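Local coordinates for binding domain (Hc) of Paraclostridial Mosquitocidal Protein 1 (Paraclostridium bifermentans, PDB 6HOX) that serves as the receptor-binding part of a clostridial-type neurotoxin that targets Anopheles mosquitoes, directing the toxin to host nerve cells, at residues Ser242-Asn247 with Asp379-Gln384; Ile248-Asp251 with Glu255-Glu258; Gln374-Ser377 with Cys383-Arg386. All blocks are in the same frame, centred on the assembly; numbering follows the deposited sequence.

Contact 1. Residues Ser242-Asn247 with Asp379-Gln384; sequences SYFNSN and DKYYCQ
Phe244 lays one face of its ring on the backbone of Asp379, a CH-pi contact in which Asp379 CA stands 3.6 Å from the ring centroid, only 14° off the ring normal. The CB of Asp379 continues this cover toward one rim of the ring, 3.6 Å from Phe244 CD2. Across the far end of the ring comes Tyr381, which approaches Phe244 obliquely while presenting its own ring edge, near the ring plane: Tyr381 CE1 lies 4.0 Å from Phe244 CE1, and the two side chains run at about a right angle. These residues sit where the two halves of the clostridial receptor-binding domain join: the segment 242-247 comes just after helix 233-241, whereas residues 379-384 are part of a loop of the trefoil-type C-terminal half. Tyr381 reaches across that junction and hydrogen-bonds through OH to the carbonyl oxygen of Trp166, which belongs to the N-terminal, lectin-like half. The Asp379 carboxylate leads away from the ring, with CG placed between backbone N and carbonyl carbon (chi1 54°), which turns the carboxylate away, and its OD1 bonds to Ser377 OG. Behind the first shell, the Phe244 ring also meets that of Phe240, and Asn378, just before Asp379, gives its ND2 to Phe244 O in a hydrogen bond.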
ATOM      1  N   SER A 242      -9.430 -10.513   4.672  1.00 28.68           N
ATOM      2  CA  SER A 242      -9.098 -11.841   4.205  1.00 28.64           C
ATOM      3  C   SER A 242      -7.783 -11.826   3.422  1.00 28.12           C
ATOM      4  O   SER A 242      -7.188 -12.874   3.207  1.00 32.06           O
ATOM      5  CB  SER A 242     -10.229 -12.449   3.405  1.00 28.42           C
ATOM      6  OG  SER A 242     -10.318 -11.897   2.098  1.00 27.90           O
ATOM      7  N   TYR A 243      -7.337 -10.647   2.986  1.00 26.57           N
ATOM      8  CA  TYR A 243      -6.075 -10.514   2.259  1.00 25.72           C
ATOM      9  C   TYR A 243      -4.863 -10.430   3.200  1.00 25.31           C
ATOM     10  O   TYR A 243      -3.734 -10.379   2.718  1.00 25.63           O
ATOM     11  CB  TYR A 243      -6.137  -9.298   1.342  1.00 24.64           C
ATOM     12  CG  TYR A 243      -7.070  -9.517   0.184  1.00 23.65           C
ATOM     13  CD1 TYR A 243      -6.753 -10.444  -0.791  1.00 22.21           C
ATOM     14  CD2 TYR A 243      -8.274  -8.837   0.078  1.00 21.54           C
ATOM     15  CE1 TYR A 243      -7.596 -10.675  -1.865  1.00 22.69           C
ATOM     16  CE2 TYR A 243      -9.120  -9.052  -1.002  1.00 23.22           C
ATOM     17  CZ  TYR A 243      -8.785  -9.982  -1.968  1.00 22.43           C
ATOM     18  OH  TYR A 243      -9.610 -10.232  -3.029  1.00 26.38           O
ATOM     19  N   PHE A 244      -5.095 -10.429   4.511  1.00 26.71           N
ATOM     20  CA  PHE A 244      -4.021 -10.304   5.515  1.00 29.41           C
ATOM     21  C   PHE A 244      -4.131 -11.440   6.547  1.00 32.08           C
ATOM     22  O   PHE A 244      -4.002 -11.226   7.744  1.00 36.71           O
ATOM     23  CB  PHE A 244      -4.104  -8.914   6.155  1.00 28.72           C
ATOM     24  CG  PHE A 244      -3.909  -7.784   5.173  1.00 28.28           C
ATOM     25  CD1 PHE A 244      -2.634  -7.422   4.776  1.00 26.08           C
ATOM     26  CD2 PHE A 244      -4.993  -7.119   4.611  1.00 25.54           C
ATOM     27  CE1 PHE A 244      -2.447  -6.392   3.866  1.00 25.90           C
ATOM     28  CE2 PHE A 244      -4.799  -6.089   3.706  1.00 24.86           C
ATOM     29  CZ  PHE A 244      -3.527  -5.736   3.331  1.00 24.22           C
ATOM     30  N   ASN A 245      -4.326 -12.662   6.058  1.00 35.40           N
ATOM     31  CA  ASN A 245      -4.626 -13.824   6.903  1.00 41.18           C
ATOM     32  C   ASN A 245      -3.331 -14.459   7.444  1.00 42.60           C
ATOM     33  O   ASN A 245      -3.386 -15.343   8.290  1.00 50.62           O
ATOM     34  CB  ASN A 245      -5.463 -14.862   6.151  1.00 43.89           C
ATOM     35  CG  ASN A 245      -4.942 -15.152   4.754  1.00 51.23           C
ATOM     36  OD1 ASN A 245      -4.549 -14.232   4.027  1.00 53.03           O
ATOM     37  ND2 ASN A 245      -4.940 -16.421   4.360  1.00 52.07           N
ATOM     38  N   SER A 246      -2.170 -14.006   6.969  1.00 38.83           N
ATOM     39  CA  SER A 246      -0.897 -14.588   7.367  1.00 37.72           C
ATOM     40  C   SER A 246      -0.167 -13.661   8.346  1.00 35.66           C
ATOM     41  O   SER A 246      -0.585 -12.538   8.621  1.00 38.99           O
ATOM     42  CB  SER A 246      -0.057 -14.897   6.169  1.00 37.28           C
ATOM     43  OG  SER A 246       0.469 -13.702   5.626  1.00 39.46           O
ATOM     44  N   ASN A 247       0.953 -14.153   8.865  1.00 34.39           N
ATOM     45  CA  ASN A 247       1.702 -13.462   9.898  1.00 34.08           C
ATOM     46  C   ASN A 247       2.884 -12.693   9.296  1.00 29.82           C
ATOM     47  O   ASN A 247       3.718 -12.211  10.037  1.00 27.58           O
ATOM     48  CB  ASN A 247       2.128 -14.453  10.981  1.00 36.45           C
ATOM     49  CG  ASN A 247       0.937 -14.902  11.791  1.00 44.26           C
ATOM     50  OD1 ASN A 247       0.006 -14.125  12.014  1.00 52.73           O
ATOM     51  ND2 ASN A 247       0.932 -16.163  12.194  1.00 52.78           N
ATOM     52  N   ASP A 379      -3.060  -5.869   8.573  1.00 27.32           N
ATOM     53  CA  ASP A 379      -3.200  -5.045   7.395  1.00 26.16           C
ATOM     54  C   ASP A 379      -2.298  -3.800   7.444  1.00 25.05           C
ATOM     55  O   ASP A 379      -2.136  -3.131   6.431  1.00 22.10           O
ATOM     56  CB  ASP A 379      -4.660  -4.628   7.200  1.00 27.07           C
ATOM     57  CG  ASP A 379      -5.235  -3.963   8.432  1.00 27.45           C
ATOM     58  OD1 ASP A 379      -5.393  -4.660   9.450  1.00 29.97           O
ATOM     59  OD2 ASP A 379      -5.435  -2.746   8.385  1.00 29.73           O
ATOM     60  N   LYS A 380      -1.747  -3.449   8.615  1.00 24.84           N
ATOM     61  CA  LYS A 380      -0.884  -2.250   8.730  1.00 25.95           C
ATOM     62  C   LYS A 380       0.421  -2.455   7.946  1.00 24.50           C
ATOM     63  O   LYS A 380       0.973  -3.553   7.890  1.00 25.11           O
ATOM     64  CB  LYS A 380      -0.662  -1.937  10.210  1.00 28.16           C
ATOM     65  CG  LYS A 380      -1.953  -1.683  10.971  1.00 30.47           C
ATOM     66  CD  LYS A 380      -2.820  -0.664  10.270  1.00 35.00           C
ATOM     67  CE  LYS A 380      -3.871  -0.011  11.150  1.00 41.06           C
ATOM     68  NZ  LYS A 380      -4.556  -1.024  11.983  1.00 47.66           N
ATOM     69  N   TYR A 381       0.882  -1.390   7.282  1.00 22.83           N
ATOM     70  CA  TYR A 381       2.072  -1.457   6.446  1.00 23.23           C
ATOM     71  C   TYR A 381       3.303  -0.977   7.219  1.00 23.42           C
ATOM     72  O   TYR A 381       4.326  -0.708   6.618  1.00 25.62           O
ATOM     73  CB  TYR A 381       1.901  -0.615   5.182  1.00 22.88           C
ATOM     74  CG  TYR A 381       0.893  -1.153   4.199  1.00 23.87           C
ATOM     75  CD1 TYR A 381       0.255  -2.374   4.387  1.00 24.16           C
ATOM     76  CD2 TYR A 381       0.558  -0.429   3.071  1.00 23.80           C
ATOM     77  CE1 TYR A 381      -0.708  -2.845   3.504  1.00 23.11           C
ATOM     78  CE2 TYR A 381      -0.392  -0.895   2.174  1.00 22.49           C
ATOM     79  CZ  TYR A 381      -1.018  -2.113   2.380  1.00 22.10           C
ATOM     80  OH  TYR A 381      -1.948  -2.586   1.489  1.00 22.35           O
ATOM     81  N   TYR A 382       3.164  -0.842   8.540  1.00 24.63           N
ATOM     82  CA  TYR A 382       4.259  -0.534   9.451  1.00 24.75           C
ATOM     83  C   TYR A 382       4.343  -1.659  10.481  1.00 25.09           C
ATOM     84  O   TYR A 382       3.451  -2.506  10.549  1.00 26.95           O
ATOM     85  CB  TYR A 382       4.017   0.815  10.126  1.00 24.61           C
ATOM     86  CG  TYR A 382       2.649   0.975  10.744  1.00 27.68           C
ATOM     87  CD1 TYR A 382       2.345   0.438  11.988  1.00 29.00           C
ATOM     88  CD2 TYR A 382       1.643   1.656  10.075  1.00 30.15           C
ATOM     89  CE1 TYR A 382       1.083   0.582  12.551  1.00 29.42           C
ATOM     90  CE2 TYR A 382       0.381   1.820  10.629  1.00 28.55           C
ATOM     91  CZ  TYR A 382       0.095   1.274  11.863  1.00 30.17           C
ATOM     92  OH  TYR A 382      -1.158   1.438  12.392  1.00 31.53           O
ATOM     93  N   CYS A 383       5.423  -1.676  11.271  1.00 25.24           N
ATOM     94  CA  CYS A 383       5.508  -2.572  12.406  1.00 24.04           C
ATOM     95  C   CYS A 383       6.036  -1.816  13.627  1.00 21.73           C
ATOM     96  O   CYS A 383       6.389  -0.653  13.540  1.00 21.38           O
ATOM     97  CB  CYS A 383       6.394  -3.766  12.071  1.00 24.56           C
ATOM     98  SG  CYS A 383       8.136  -3.335  11.875  1.00 28.18           S
ATOM     99  N   GLN A 384       6.107  -2.517  14.754  1.00 22.92           N
ATOM    100  CA  GLN A 384       6.808  -2.022  15.920  1.00 21.99           C
ATOM    101  C   GLN A 384       8.013  -2.933  16.158  1.00 24.16           C
ATOM    102  O   GLN A 384       8.087  -4.039  15.611  1.00 24.33           O
ATOM    103  CB  GLN A 384       5.882  -1.945  17.127  1.00 22.58           C
ATOM    104  CG  GLN A 384       4.594  -1.178  16.857  1.00 22.84           C
ATOM    105  CD  GLN A 384       3.577  -2.053  16.171  1.00 24.30           C
ATOM    106  OE1 GLN A 384       3.459  -3.237  16.486  1.00 25.62           O
ATOM    107  NE2 GLN A 384       2.830  -1.480  15.232  1.00 24.91           N
TER

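Contact 2. Residues Ile248-Asp251 with Glu255-Glu258; sequences ILRD and EPLE
Asp251 and Glu255 run side by side and point the same way, their carboxylate planes only 16° apart. Asp251 CG lies between backbone N and carbonyl carbon (chi1 70°), which brings OD1 to the opposing backbone: Glu255 N donates to Asp251 OD1 over 3.0 Å, from above the carboxylate plane. The like charges do not touch; a water donates to both Asp251 OD2 and Glu255 OE1, which probably eases their repulsion. A second water joins Asp251 OD2 to Pro256 O. Glu255 OE2 turns to Trp166 NE1. Leu249 and Leu257 also lie side by side, pointing the same way, with Leu249 CB 3.7 Å from Leu257 CD2, and both lean on Leu372. Ile248 CD1 lies alongside the Pro256 ring, 4.0 Å from Pro256 CG. Arg250, bent at chi2 (-86°), brings NH1 to 4.0 Å from Pro256 CD, while that nitrogen bonds to the carbonyl oxygens of Gly254 and Arg58. Two backbone bonds join the segments, Asp251 N to Glu255 O at 2.8 Å and Leu257 N to Leu249 O at 2.9 Å, and flank Arg250 and Pro256, a non-hydrogen-bonded antiparallel pair. This single bridge closes a short hairpin-like loop of the trefoil-type half, between helix 233-241 and strand 263-267.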
ATOM      1  N   ILE A 248       2.943 -12.563   7.965  1.00 29.70           N
ATOM      2  CA  ILE A 248       4.027 -11.829   7.332  1.00 29.34           C
ATOM      3  C   ILE A 248       3.837 -10.342   7.644  1.00 26.57           C
ATOM      4  O   ILE A 248       2.710  -9.846   7.683  1.00 27.41           O
ATOM      5  CB  ILE A 248       4.107 -12.096   5.818  1.00 31.94           C
ATOM      6  CG1 ILE A 248       2.886 -11.529   5.091  1.00 35.45           C
ATOM      7  CG2 ILE A 248       4.338 -13.577   5.532  1.00 31.95           C
ATOM      8  CD1 ILE A 248       2.866 -11.785   3.609  1.00 40.11           C
ATOM      9  N   LEU A 249       4.945  -9.650   7.900  1.00 23.92           N
ATOM     10  CA  LEU A 249       4.933  -8.205   8.009  1.00 23.69           C
ATOM     11  C   LEU A 249       4.969  -7.612   6.596  1.00 22.29           C
ATOM     12  O   LEU A 249       5.126  -8.315   5.604  1.00 25.19           O
ATOM     13  CB  LEU A 249       6.130  -7.754   8.861  1.00 24.71           C
ATOM     14  CG  LEU A 249       6.050  -8.144  10.338  1.00 23.94           C
ATOM     15  CD1 LEU A 249       7.317  -7.731  11.072  1.00 23.98           C
ATOM     16  CD2 LEU A 249       4.830  -7.524  10.988  1.00 23.17           C
ATOM     17  N   ARG A 250       4.842  -6.299   6.520  1.00 23.06           N
ATOM     18  CA  ARG A 250       4.699  -5.585   5.278  1.00 24.53           C
ATOM     19  C   ARG A 250       5.708  -4.444   5.197  1.00 23.44           C
ATOM     20  O   ARG A 250       6.119  -3.869   6.214  1.00 23.86           O
ATOM     21  CB  ARG A 250       3.281  -5.006   5.187  1.00 26.05           C
ATOM     22  CG  ARG A 250       2.194  -6.063   5.187  1.00 25.58           C
ATOM     23  CD  ARG A 250       1.942  -6.568   3.795  1.00 25.64           C
ATOM     24  NE  ARG A 250       1.015  -7.684   3.817  1.00 24.79           N
ATOM     25  CZ  ARG A 250       0.805  -8.476   2.787  1.00 23.67           C
ATOM     26  NH1 ARG A 250       1.265  -8.131   1.599  1.00 23.81           N
ATOM     27  NH2 ARG A 250       0.151  -9.611   2.951  1.00 25.08           N
ATOM     28  N   ASP A 251       6.087  -4.121   3.963  1.00 22.22           N
ATOM     29  CA  ASP A 251       6.809  -2.906   3.687  1.00 21.95           C
ATOM     30  C   ASP A 251       5.820  -1.753   3.475  1.00 22.61           C
ATOM     31  O   ASP A 251       4.608  -1.925   3.503  1.00 22.05           O
ATOM     32  CB  ASP A 251       7.802  -3.079   2.532  1.00 23.44           C
ATOM     33  CG  ASP A 251       7.208  -3.248   1.146  1.00 23.56           C
ATOM     34  OD1 ASP A 251       6.035  -2.855   0.939  1.00 23.67           O
ATOM     35  OD2 ASP A 251       7.943  -3.761   0.272  1.00 25.17           O
ATOM     36  N   GLU A 255       3.706  -4.596   0.336  1.00 22.00           N
ATOM     37  CA  GLU A 255       4.276  -5.862  -0.132  1.00 22.49           C
ATOM     38  C   GLU A 255       4.969  -6.574   1.024  1.00 21.70           C
ATOM     39  O   GLU A 255       5.246  -5.977   2.057  1.00 20.92           O
ATOM     40  CB  GLU A 255       5.185  -5.601  -1.331  1.00 22.65           C
ATOM     41  CG  GLU A 255       4.437  -4.855  -2.425  1.00 22.71           C
ATOM     42  CD  GLU A 255       5.008  -5.014  -3.820  1.00 25.52           C
ATOM     43  OE1 GLU A 255       6.225  -5.229  -3.944  1.00 23.71           O
ATOM     44  OE2 GLU A 255       4.228  -4.901  -4.775  1.00 24.18           O
ATOM     45  N   PRO A 256       5.157  -7.906   0.945  1.00 23.49           N
ATOM     46  CA  PRO A 256       5.745  -8.649   2.059  1.00 22.97           C
ATOM     47  C   PRO A 256       7.127  -8.096   2.444  1.00 22.92           C
ATOM     48  O   PRO A 256       7.931  -7.778   1.576  1.00 23.08           O
ATOM     49  CB  PRO A 256       5.812 -10.082   1.529  1.00 23.78           C
ATOM     50  CG  PRO A 256       4.704 -10.136   0.495  1.00 22.97           C
ATOM     51  CD  PRO A 256       4.751  -8.777  -0.172  1.00 22.71           C
ATOM     52  N   LEU A 257       7.362  -7.949   3.755  1.00 21.83           N
ATOM     53  CA  LEU A 257       8.629  -7.472   4.277  1.00 21.73           C
ATOM     54  C   LEU A 257       9.653  -8.606   4.108  1.00 21.32           C
ATOM     55  O   LEU A 257       9.329  -9.759   4.344  1.00 23.29           O
ATOM     56  CB  LEU A 257       8.439  -7.078   5.743  1.00 20.37           C
ATOM     57  CG  LEU A 257       9.629  -6.384   6.411  1.00 21.44           C
ATOM     58  CD1 LEU A 257       9.892  -5.020   5.783  1.00 22.69           C
ATOM     59  CD2 LEU A 257       9.392  -6.234   7.907  1.00 21.63           C
ATOM     60  N   GLU A 258      10.874  -8.293   3.684  1.00 22.09           N
ATOM     61  CA  GLU A 258      11.856  -9.363   3.395  1.00 22.69           C
ATOM     62  C   GLU A 258      13.139  -9.205   4.206  1.00 23.29           C
ATOM     63  O   GLU A 258      13.532  -8.100   4.551  1.00 23.84           O
ATOM     64  CB  GLU A 258      12.263  -9.378   1.924  1.00 23.62           C
ATOM     65  CG  GLU A 258      11.104  -9.602   0.965  1.00 25.91           C
ATOM     66  CD  GLU A 258      11.534  -9.614  -0.494  1.00 28.13           C
ATOM     67  OE1 GLU A 258      12.731  -9.921  -0.765  1.00 30.79           O
ATOM     68  OE2 GLU A 258      10.675  -9.323  -1.356  1.00 29.20           O
TER
HETATM   69  O   HOH W   1       9.614  -5.657   0.728  1.00 20.42           O
HETATM   70  O   HOH W   2       8.126  -3.685  -2.339  1.00 24.98           O

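Contact 3. Residues Gln374-Ser377 with Cys383-Arg386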
ATOM      1  N   GLN A 374       3.776  -6.891  15.447  1.00 22.26           N
ATOM      2  CA  GLN A 374       2.632  -6.160  14.993  1.00 24.02           C
ATOM      3  C   GLN A 374       1.607  -6.188  16.115  1.00 23.79           C
ATOM      4  O   GLN A 374       0.969  -7.194  16.318  1.00 26.37           O
ATOM      5  CB  GLN A 374       2.075  -6.744  13.695  1.00 23.49           C
ATOM      6  CG  GLN A 374       0.859  -5.991  13.178  1.00 23.38           C
ATOM      7  CD  GLN A 374       1.151  -4.526  13.016  1.00 24.70           C
ATOM      8  OE1 GLN A 374       0.896  -3.725  13.919  1.00 26.20           O
ATOM      9  NE2 GLN A 374       1.718  -4.171  11.873  1.00 25.16           N
ATOM     10  N   LEU A 375       1.491  -5.069  16.829  1.00 24.80           N
ATOM     11  CA  LEU A 375       0.579  -4.939  17.956  1.00 29.60           C
ATOM     12  C   LEU A 375      -0.787  -4.413  17.504  1.00 30.07           C
ATOM     13  O   LEU A 375      -1.712  -4.378  18.297  1.00 28.94           O
ATOM     14  CB  LEU A 375       1.198  -3.993  18.993  1.00 30.24           C
ATOM     15  CG  LEU A 375       2.450  -4.511  19.702  1.00 32.28           C
ATOM     16  CD1 LEU A 375       3.024  -3.440  20.613  1.00 34.66           C
ATOM     17  CD2 LEU A 375       2.148  -5.766  20.505  1.00 33.72           C
ATOM     18  N   GLN A 376      -0.876  -3.958  16.252  1.00 32.49           N
ATOM     19  CA  GLN A 376      -2.129  -3.557  15.614  1.00 34.63           C
ATOM     20  C   GLN A 376      -2.602  -4.754  14.770  1.00 35.27           C
ATOM     21  O   GLN A 376      -2.322  -5.877  15.110  1.00 44.77           O
ATOM     22  CB  GLN A 376      -1.894  -2.254  14.838  1.00 35.61           C
ATOM     23  CG  GLN A 376      -1.429  -1.087  15.706  1.00 37.62           C
ATOM     24  CD  GLN A 376      -2.448  -0.716  16.758  1.00 42.57           C
ATOM     25  OE1 GLN A 376      -3.636  -0.575  16.471  1.00 42.19           O
ATOM     26  NE2 GLN A 376      -1.995  -0.562  17.996  1.00 42.48           N
ATOM     27  N   SER A 377      -3.304  -4.524  13.664  1.00 37.29           N
ATOM     28  CA  SER A 377      -3.802  -5.621  12.811  1.00 33.76           C
ATOM     29  C   SER A 377      -2.811  -5.899  11.674  1.00 32.13           C
ATOM     30  O   SER A 377      -1.953  -5.074  11.392  1.00 30.85           O
ATOM     31  CB  SER A 377      -5.151  -5.275  12.294  1.00 33.09           C
ATOM     32  OG  SER A 377      -5.154  -3.936  11.826  1.00 32.72           O
ATOM     33  N   CYS A 383       5.423  -1.676  11.271  1.00 25.24           N
ATOM     34  CA  CYS A 383       5.508  -2.572  12.406  1.00 24.04           C
ATOM     35  C   CYS A 383       6.036  -1.816  13.627  1.00 21.73           C
ATOM     36  O   CYS A 383       6.389  -0.653  13.540  1.00 21.38           O
ATOM     37  CB  CYS A 383       6.394  -3.766  12.071  1.00 24.56           C
ATOM     38  SG  CYS A 383       8.136  -3.335  11.875  1.00 28.18           S
ATOM     39  N   GLN A 384       6.107  -2.517  14.754  1.00 22.92           N
ATOM     40  CA  GLN A 384       6.808  -2.022  15.920  1.00 21.99           C
ATOM     41  C   GLN A 384       8.013  -2.933  16.158  1.00 24.16           C
ATOM     42  O   GLN A 384       8.087  -4.039  15.611  1.00 24.33           O
ATOM     43  CB  GLN A 384       5.882  -1.945  17.127  1.00 22.58           C
ATOM     44  CG  GLN A 384       4.594  -1.178  16.857  1.00 22.84           C
ATOM     45  CD  GLN A 384       3.577  -2.053  16.171  1.00 24.30           C
ATOM     46  OE1 GLN A 384       3.459  -3.237  16.486  1.00 25.62           O
ATOM     47  NE2 GLN A 384       2.830  -1.480  15.232  1.00 24.91           N
ATOM     48  N   ILE A 385       8.963  -2.444  16.960  1.00 25.02           N
ATOM     49  CA  ILE A 385      10.187  -3.163  17.220  1.00 24.34           C
ATOM     50  C   ILE A 385      10.412  -3.199  18.729  1.00 23.94           C
ATOM     51  O   ILE A 385      10.522  -2.151  19.363  1.00 23.02           O
ATOM     52  CB  ILE A 385      11.383  -2.552  16.464  1.00 25.96           C
ATOM     53  CG1 ILE A 385      11.164  -2.587  14.947  1.00 24.89           C
ATOM     54  CG2 ILE A 385      12.677  -3.249  16.870  1.00 25.23           C
ATOM     55  CD1 ILE A 385      12.319  -2.030  14.139  1.00 24.50           C
ATOM     56  N   ARG A 386      10.433  -4.424  19.271  1.00 23.16           N
ATOM     57  CA  ARG A 386      10.553  -4.665  20.684  1.00 24.41           C
ATOM     58  C   ARG A 386      12.011  -4.998  20.998  1.00 24.67           C
ATOM     59  O   ARG A 386      12.590  -5.913  20.393  1.00 22.02           O
ATOM     60  CB  ARG A 386       9.623  -5.790  21.141  1.00 25.05           C
ATOM     61  CG  ARG A 386       9.627  -6.015  22.648  1.00 27.70           C
ATOM     62  CD  ARG A 386       8.402  -6.736  23.170  1.00 29.02           C
ATOM     63  NE  ARG A 386       8.466  -7.026  24.605  1.00 30.87           N
ATOM     64  CZ  ARG A 386       7.504  -7.656  25.297  1.00 34.45           C
ATOM     65  NH1 ARG A 386       6.398  -8.061  24.685  1.00 28.82           N
ATOM     66  NH2 ARG A 386       7.647  -7.868  26.602  1.00 33.55           N
TER
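The backbones come closest at Gln374 and Cys383, their CA atoms 5.3 Å apart, where the chain leaves strand 369-373 and later returns as strand 384-388. From the returning strand the side chain of Gln384 reaches back into the loop, bent at chi2 so that OE1 and NE2 both point into the loop. Gln384 OE1 accepts from Leu375 N over 2.7 Å, the donor tilted 24° from the carbonyl plane. Gln384 NE2 donates to Gln374 OE1 at 3.2 Å; the acceptor lies in the amide plane of Gln384, yet the nitrogen stands above the carbonyl plane of Gln374, since the two amides are turned 68° against each other. The chain of Gln374 starts with CG opposite its own backbone N (chi1 -180°) and then bends, which carries OE1 back over the loop. There Gln376 N also donates to it, at 2.9 Å, in the carbonyl plane and on a lone pair. Two N-H groups therefore grip Gln374 OE1 and fix the rotation of its amide, whose NE2 bonds weakly to the backbone oxygen of Tyr382. Leu375 crosses Gln384 obliquely, its CB 3.5 Å from Gln384 OE1, and touches Tyr422. Gln384 NE2 has a second acceptor in Asn434 OD1, beside strand 435-438. Buried glutamines thus satisfy backbone N-H groups in the connection of a beta-hairpin formed by the antiparallel strands 369-373 and 384-388, in the trefoil-type half of the receptor-binding domain.

All three contacts belong to the trefoil-type half of the domain, and contacts 1 and 2 lie near its junction with the lectin-like half. Contact 2 is nested within the long loop of chain that contact 1 closes; their centres are 8 Å apart, and Arg250 joins them, its NE 3.7 Å from Phe244 CE1. Tyr381 CB also packs on Asp251 O at 3.4 Å. Contacts 1 and 3, about 10 Å apart between centres, share Cys383 and Gln384, which carry the loop of contact 1 into the strand of contact 3. Contact 2 lies about 12 Å from contact 3 between centres, bridged by Leu249 CD2, which is 3.9 Å from Gln374 CB.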